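Long-range contact in hypothetical conserved protein, GK0453 (Geobacillus kaustophilus, PDB 2YXY), which is of unknown function but belongs to the DUF1811 family and joins an antiparallel helical hairpin to a small four-stranded antiparallel sheet: residues K16-A30 with Y42-M56. Sequence-based numbering, arbitrary orientation.
Sequences KEELQQEIAMLTEKA and YAVYERKIAMAKAYM
Lys29 lays its CB over one face of the Tyr45 ring near the connection of an antiparallel helical hairpin: segments 16-30 and 42-54 run at 162° to each other, their axes 9.0 Å apart at closest approach. Lys29 CB stands 3.7 Å from the centroid of the Tyr45 ring, 13° off its normal, the geometry of a CH-pi contact. Beyond CG the lysine chain is extended and crosses the ring at about a right angle, its CD reaching Tyr45 CE2; one water, in the ring plane, links Lys29 NZ to Tyr45 OH. A leucine in place of Tyr45 would probably leave the aliphatic part of Lys29 without its flat platform and the water without its phenolic partner. The methyl of Ala30 fits as a knob into the hole formed by Tyr42, Tyr45, Glu46 and Ile49, its CB 3.9 Å from Tyr45 CB, while Ala30 O lies in plane at the Tyr42 ring edge, 3.2 Å from Tyr42 CD1. Farther along, Leu26 CB packs 3.6 Å from Ile49 CG1, and Ile23 CG1 lies 3.5 Å from Ala52 CB. No direct hydrogen bond crosses between the segments; most close side-chain approaches are between carbon atoms. At the other end Met56, bent at chi3 (-57°), brings CE tip to tip with Ile23 CD1 and 3.6 Å from Gln20 OE1, while Lys16 NZ approaches Met56 SD at 3.4 Å.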
loop_
_atom_site.group_PDB
_atom_site.type_symbol
_atom_site.label_atom_id
_atom_site.label_comp_id
_atom_site.label_asym_id
_atom_site.label_seq_id
_atom_site.Cartn_x
_atom_site.Cartn_y
_atom_site.Cartn_z
ATOM N N LYS A 16 5.017 -15.924 0.039
ATOM C CA LYS A 16 5.834 -14.787 0.418
ATOM C C LYS A 16 7.004 -14.660 -0.556
ATOM O O LYS A 16 7.348 -13.562 -1.012
ATOM C CB LYS A 16 6.336 -14.957 1.863
ATOM C CG LYS A 16 6.780 -13.620 2.514
ATOM C CD LYS A 16 7.584 -13.841 3.761
ATOM C CE LYS A 16 7.557 -12.635 4.666
ATOM N NZ LYS A 16 7.956 -11.371 4.008
ATOM N N GLU A 17 7.614 -15.789 -0.887
ATOM C CA GLU A 17 8.733 -15.775 -1.825
ATOM C C GLU A 17 8.331 -15.168 -3.179
ATOM O O GLU A 17 9.094 -14.413 -3.776
ATOM C CB GLU A 17 9.254 -17.193 -2.026
ATOM C CG GLU A 17 10.751 -17.318 -1.854
ATOM C CD GLU A 17 11.524 -16.766 -3.026
ATOM O OE1 GLU A 17 11.485 -15.537 -3.257
ATOM O OE2 GLU A 17 12.176 -17.572 -3.725
ATOM N N GLU A 18 7.125 -15.485 -3.649
ATOM C CA GLU A 18 6.643 -14.966 -4.920
ATOM C C GLU A 18 6.332 -13.476 -4.824
ATOM O O GLU A 18 6.605 -12.722 -5.750
ATOM C CB GLU A 18 5.413 -15.766 -5.377
ATOM C CG GLU A 18 5.798 -17.191 -5.838
ATOM C CD GLU A 18 4.590 -18.094 -6.028
ATOM O OE1 GLU A 18 4.731 -19.086 -6.766
ATOM O OE2 GLU A 18 3.512 -17.838 -5.426
ATOM N N LEU A 19 5.769 -13.053 -3.699
ATOM C CA LEU A 19 5.477 -11.646 -3.515
ATOM C C LEU A 19 6.786 -10.865 -3.517
ATOM O O LEU A 19 6.869 -9.833 -4.171
ATOM C CB LEU A 19 4.714 -11.413 -2.208
ATOM C CG LEU A 19 3.253 -11.871 -2.326
ATOM C CD1 LEU A 19 2.624 -12.033 -0.916
ATOM C CD2 LEU A 19 2.466 -10.838 -3.179
ATOM N N GLN A 20 7.810 -11.378 -2.825
ATOM C CA GLN A 20 9.111 -10.684 -2.757
ATOM C C GLN A 20 9.772 -10.532 -4.124
ATOM O O GLN A 20 10.374 -9.486 -4.419
ATOM C CB GLN A 20 10.082 -11.415 -1.822
ATOM C CG GLN A 20 9.734 -11.289 -0.346
ATOM C CD GLN A 20 10.160 -9.956 0.251
ATOM O OE1 GLN A 20 9.867 -8.882 -0.293
ATOM N NE2 GLN A 20 10.848 -10.016 1.386
ATOM N N GLN A 21 9.689 -11.592 -4.932
ATOM C CA GLN A 21 10.238 -11.585 -6.282
ATOM C C GLN A 21 9.450 -10.583 -7.145
ATOM O O GLN A 21 10.026 -9.874 -7.964
ATOM C CB GLN A 21 10.168 -13.002 -6.896
ATOM C CG GLN A 21 10.983 -14.000 -6.063
ATOM C CD GLN A 21 10.866 -15.445 -6.505
ATOM O OE1 GLN A 21 9.764 -15.988 -6.641
ATOM N NE2 GLN A 21 12.011 -16.090 -6.703
ATOM N N GLU A 22 8.128 -10.556 -6.991
ATOM C CA GLU A 22 7.337 -9.607 -7.753
ATOM C C GLU A 22 7.790 -8.181 -7.333
ATOM O O GLU A 22 8.047 -7.322 -8.168
ATOM C CB GLU A 22 5.854 -9.809 -7.460
ATOM C CG GLU A 22 4.956 -8.704 -8.021
ATOM C CD GLU A 22 4.705 -8.845 -9.514
ATOM O OE1 GLU A 22 3.865 -8.076 -10.054
ATOM O OE2 GLU A 22 5.347 -9.720 -10.139
ATOM N N ILE A 23 7.940 -7.956 -6.036
ATOM C CA ILE A 23 8.344 -6.636 -5.570
ATOM C C ILE A 23 9.710 -6.224 -6.113
ATOM O O ILE A 23 9.905 -5.056 -6.477
ATOM C CB ILE A 23 8.334 -6.574 -4.033
ATOM C CG1 ILE A 23 6.875 -6.569 -3.553
ATOM C CG2 ILE A 23 9.103 -5.331 -3.535
ATOM C CD1 ILE A 23 6.686 -7.005 -2.100
ATOM N N ALA A 24 10.652 -7.168 -6.170
ATOM C CA ALA A 24 11.994 -6.878 -6.696
ATOM C C ALA A 24 11.896 -6.485 -8.181
ATOM O O ALA A 24 12.579 -5.583 -8.647
ATOM C CB ALA A 24 12.936 -8.113 -6.534
ATOM N N MET A 25 11.052 -7.179 -8.924
ATOM C CA MET A 25 10.872 -6.887 -10.341
ATOM C C MET A 25 10.219 -5.504 -10.534
ATOM O O MET A 25 10.645 -4.709 -11.373
ATOM C CB MET A 25 10.001 -7.982 -10.963
ATOM C CG MET A 25 9.538 -7.746 -12.422
ATOM S SD MET A 25 8.006 -6.779 -12.571
ATOM C CE MET A 25 6.690 -8.026 -12.206
ATOM N N LEU A 26 9.179 -5.227 -9.751
ATOM C CA LEU A 26 8.470 -3.951 -9.829
ATOM C C LEU A 26 9.412 -2.810 -9.416
ATOM O O LEU A 26 9.403 -1.721 -10.020
ATOM C CB LEU A 26 7.247 -3.977 -8.903
ATOM C CG LEU A 26 6.074 -4.929 -9.212
ATOM C CD1 LEU A 26 5.097 -5.020 -8.010
ATOM C CD2 LEU A 26 5.352 -4.429 -10.456
ATOM N N THR A 27 10.234 -3.074 -8.401
ATOM C CA THR A 27 11.173 -2.076 -7.897
ATOM C C THR A 27 12.169 -1.656 -8.979
ATOM O O THR A 27 12.472 -0.472 -9.115
ATOM C CB THR A 27 11.903 -2.612 -6.654
ATOM O OG1 THR A 27 10.941 -2.803 -5.612
ATOM C CG2 THR A 27 13.017 -1.629 -6.158
ATOM N N GLU A 28 12.653 -2.615 -9.765
ATOM C CA GLU A 28 13.602 -2.302 -10.828
ATOM C C GLU A 28 12.928 -1.488 -11.957
ATOM O O GLU A 28 13.525 -0.571 -12.511
ATOM C CB GLU A 28 14.243 -3.597 -11.365
ATOM C CG GLU A 28 15.180 -3.380 -12.567
ATOM C CD GLU A 28 16.441 -2.573 -12.228
ATOM O OE1 GLU A 28 17.106 -2.106 -13.180
ATOM O OE2 GLU A 28 16.780 -2.412 -11.032
ATOM N N LYS A 29 11.690 -1.815 -12.299
ATOM C CA LYS A 29 10.984 -1.039 -13.306
ATOM C C LYS A 29 10.680 0.365 -12.745
ATOM O O LYS A 29 10.777 1.364 -13.455
ATOM C CB LYS A 29 9.664 -1.716 -13.683
ATOM C CG LYS A 29 9.808 -2.994 -14.496
ATOM C CD LYS A 29 8.426 -3.603 -14.681
ATOM C CE LYS A 29 8.463 -4.793 -15.639
ATOM N NZ LYS A 29 7.058 -5.288 -15.840
ATOM N N ALA A 30 10.281 0.440 -11.480
ATOM C CA ALA A 30 9.997 1.742 -10.876
ATOM C C ALA A 30 11.258 2.615 -10.952
ATOM O O ALA A 30 11.181 3.808 -11.250
ATOM C CB ALA A 30 9.550 1.576 -9.386
ATOM N N TYR A 42 5.791 5.440 -13.058
ATOM C CA TYR A 42 6.419 5.237 -11.769
ATOM C C TYR A 42 5.356 5.042 -10.679
ATOM O O TYR A 42 5.462 4.107 -9.862
ATOM C CB TYR A 42 7.309 6.448 -11.422
ATOM C CG TYR A 42 7.926 6.388 -10.029
ATOM C CD1 TYR A 42 9.102 5.681 -9.789
ATOM C CD2 TYR A 42 7.306 7.021 -8.945
ATOM C CE1 TYR A 42 9.647 5.599 -8.501
ATOM C CE2 TYR A 42 7.844 6.950 -7.665
ATOM C CZ TYR A 42 9.012 6.238 -7.449
ATOM O OH TYR A 42 9.537 6.174 -6.174
ATOM N N ALA A 43 4.345 5.920 -10.665
ATOM C CA ALA A 43 3.279 5.848 -9.661
ATOM C C ALA A 43 2.459 4.545 -9.795
ATOM O O ALA A 43 1.951 4.032 -8.804
ATOM C CB ALA A 43 2.346 7.100 -9.758
ATOM N N VAL A 44 2.321 4.027 -11.016
ATOM C CA VAL A 44 1.614 2.766 -11.222
ATOM C C VAL A 44 2.441 1.646 -10.584
ATOM O O VAL A 44 1.892 0.791 -9.905
ATOM C CB VAL A 44 1.427 2.443 -12.744
ATOM C CG1 VAL A 44 1.172 0.939 -12.947
ATOM C CG2 VAL A 44 0.250 3.241 -13.311
ATOM N N TYR A 45 3.769 1.656 -10.770
ATOM C CA TYR A 45 4.594 0.597 -10.178
ATOM C C TYR A 45 4.589 0.689 -8.654
ATOM O O TYR A 45 4.575 -0.336 -7.972
ATOM C CB TYR A 45 6.042 0.622 -10.714
ATOM C CG TYR A 45 6.179 0.243 -12.181
ATOM C CD1 TYR A 45 6.817 1.102 -13.086
ATOM C CD2 TYR A 45 5.657 -0.972 -12.670
ATOM C CE1 TYR A 45 6.940 0.766 -14.449
ATOM C CE2 TYR A 45 5.760 -1.317 -14.031
ATOM C CZ TYR A 45 6.406 -0.441 -14.908
ATOM O OH TYR A 45 6.516 -0.765 -16.238
ATOM N N GLU A 46 4.569 1.908 -8.116
ATOM C CA GLU A 46 4.550 2.079 -6.662
ATOM C C GLU A 46 3.239 1.563 -6.065
ATOM O O GLU A 46 3.236 1.066 -4.953
ATOM C CB GLU A 46 4.764 3.559 -6.260
ATOM C CG GLU A 46 6.217 4.046 -6.377
ATOM C CD GLU A 46 7.232 3.172 -5.615
ATOM O OE1 GLU A 46 7.012 2.861 -4.424
ATOM O OE2 GLU A 46 8.267 2.795 -6.211
ATOM N N ARG A 47 2.126 1.714 -6.777
ATOM C CA ARG A 47 0.853 1.179 -6.278
ATOM C C ARG A 47 0.907 -0.341 -6.225
ATOM O O ARG A 47 0.441 -0.953 -5.264
ATOM C CB ARG A 47 -0.310 1.556 -7.193
ATOM C CG ARG A 47 -0.809 2.966 -7.036
ATOM C CD ARG A 47 -1.893 3.226 -8.062
ATOM N NE ARG A 47 -2.668 4.416 -7.755
ATOM C CZ ARG A 47 -3.657 4.448 -6.871
ATOM N NH1 ARG A 47 -4.315 5.580 -6.646
ATOM N NH2 ARG A 47 -4.000 3.340 -6.229
ATOM N N LYS A 48 1.450 -0.958 -7.276
ATOM C CA LYS A 48 1.547 -2.414 -7.322
ATOM C C LYS A 48 2.436 -2.929 -6.208
ATOM O O LYS A 48 2.159 -3.975 -5.611
ATOM C CB LYS A 48 2.102 -2.882 -8.680
ATOM C CG LYS A 48 1.099 -2.664 -9.813
ATOM C CD LYS A 48 1.615 -3.213 -11.148
ATOM C CE LYS A 48 0.567 -3.040 -12.238
ATOM N NZ LYS A 48 0.909 -3.859 -13.441
ATOM N N ILE A 49 3.516 -2.195 -5.935
ATOM C CA ILE A 49 4.448 -2.563 -4.869
ATOM C C ILE A 49 3.723 -2.500 -3.529
ATOM O O ILE A 49 3.830 -3.407 -2.724
ATOM C CB ILE A 49 5.693 -1.597 -4.862
ATOM C CG1 ILE A 49 6.619 -1.958 -6.041
ATOM C CG2 ILE A 49 6.466 -1.694 -3.520
ATOM C CD1 ILE A 49 7.815 -0.953 -6.249
ATOM N N ALA A 50 2.992 -1.414 -3.301
ATOM C CA ALA A 50 2.248 -1.263 -2.055
ATOM C C ALA A 50 1.285 -2.451 -1.886
ATOM O O ALA A 50 1.133 -3.003 -0.782
ATOM C CB ALA A 50 1.452 0.058 -2.077
ATOM N N MET A 51 0.624 -2.837 -2.973
ATOM C CA MET A 51 -0.320 -3.951 -2.898
ATOM C C MET A 51 0.388 -5.246 -2.579
ATOM O O MET A 51 -0.068 -5.996 -1.727
ATOM C CB MET A 51 -1.106 -4.095 -4.205
ATOM C CG MET A 51 -2.189 -3.061 -4.370
ATOM S SD MET A 51 -3.357 -3.028 -2.979
ATOM C CE MET A 51 -4.017 -4.652 -3.014
ATOM N N ALA A 52 1.497 -5.522 -3.262
ATOM C CA ALA A 52 2.205 -6.750 -2.970
ATOM C C ALA A 52 2.682 -6.744 -1.504
ATOM O O ALA A 52 2.631 -7.774 -0.833
ATOM C CB ALA A 52 3.385 -6.927 -3.919
ATOM N N LYS A 53 3.148 -5.596 -1.010
ATOM C CA LYS A 53 3.596 -5.517 0.380
ATOM C C LYS A 53 2.463 -5.806 1.373
ATOM O O LYS A 53 2.677 -6.481 2.371
ATOM C CB LYS A 53 4.193 -4.135 0.676
ATOM C CG LYS A 53 5.600 -3.933 0.092
ATOM C CD LYS A 53 6.112 -2.521 0.436
ATOM C CE LYS A 53 7.550 -2.331 0.011
ATOM N NZ LYS A 53 7.882 -0.859 0.039
ATOM N N ALA A 54 1.263 -5.327 1.062
ATOM C CA ALA A 54 0.110 -5.517 1.918
ATOM C C ALA A 54 -0.191 -6.987 2.193
ATOM O O ALA A 54 -0.667 -7.336 3.277
ATOM C CB ALA A 54 -1.111 -4.861 1.295
ATOM N N TYR A 55 0.058 -7.832 1.198
ATOM C CA TYR A 55 -0.175 -9.254 1.342
ATOM C C TYR A 55 0.891 -9.959 2.182
ATOM O O TYR A 55 0.820 -11.167 2.356
ATOM C CB TYR A 55 -0.284 -9.917 -0.038
ATOM C CG TYR A 55 -1.647 -9.706 -0.633
ATOM C CD1 TYR A 55 -1.869 -8.725 -1.613
ATOM C CD2 TYR A 55 -2.738 -10.434 -0.163
ATOM C CE1 TYR A 55 -3.157 -8.476 -2.104
ATOM C CE2 TYR A 55 -4.028 -10.189 -0.647
ATOM C CZ TYR A 55 -4.222 -9.205 -1.615
ATOM O OH TYR A 55 -5.486 -8.949 -2.065
ATOM N N MET A 56 1.890 -9.218 2.671
ATOM C CA MET A 56 2.922 -9.795 3.544
ATOM C C MET A 56 2.720 -9.234 4.959
ATOM O O MET A 56 3.532 -9.470 5.847
ATOM C CB MET A 56 4.343 -9.453 3.073
ATOM C CG MET A 56 4.683 -9.969 1.675
ATOM S SD MET A 56 6.438 -9.977 1.278
ATOM C CE MET A 56 6.873 -8.309 1.528
HETATM O O HOH W 1 5.320 -3.399 -16.945
#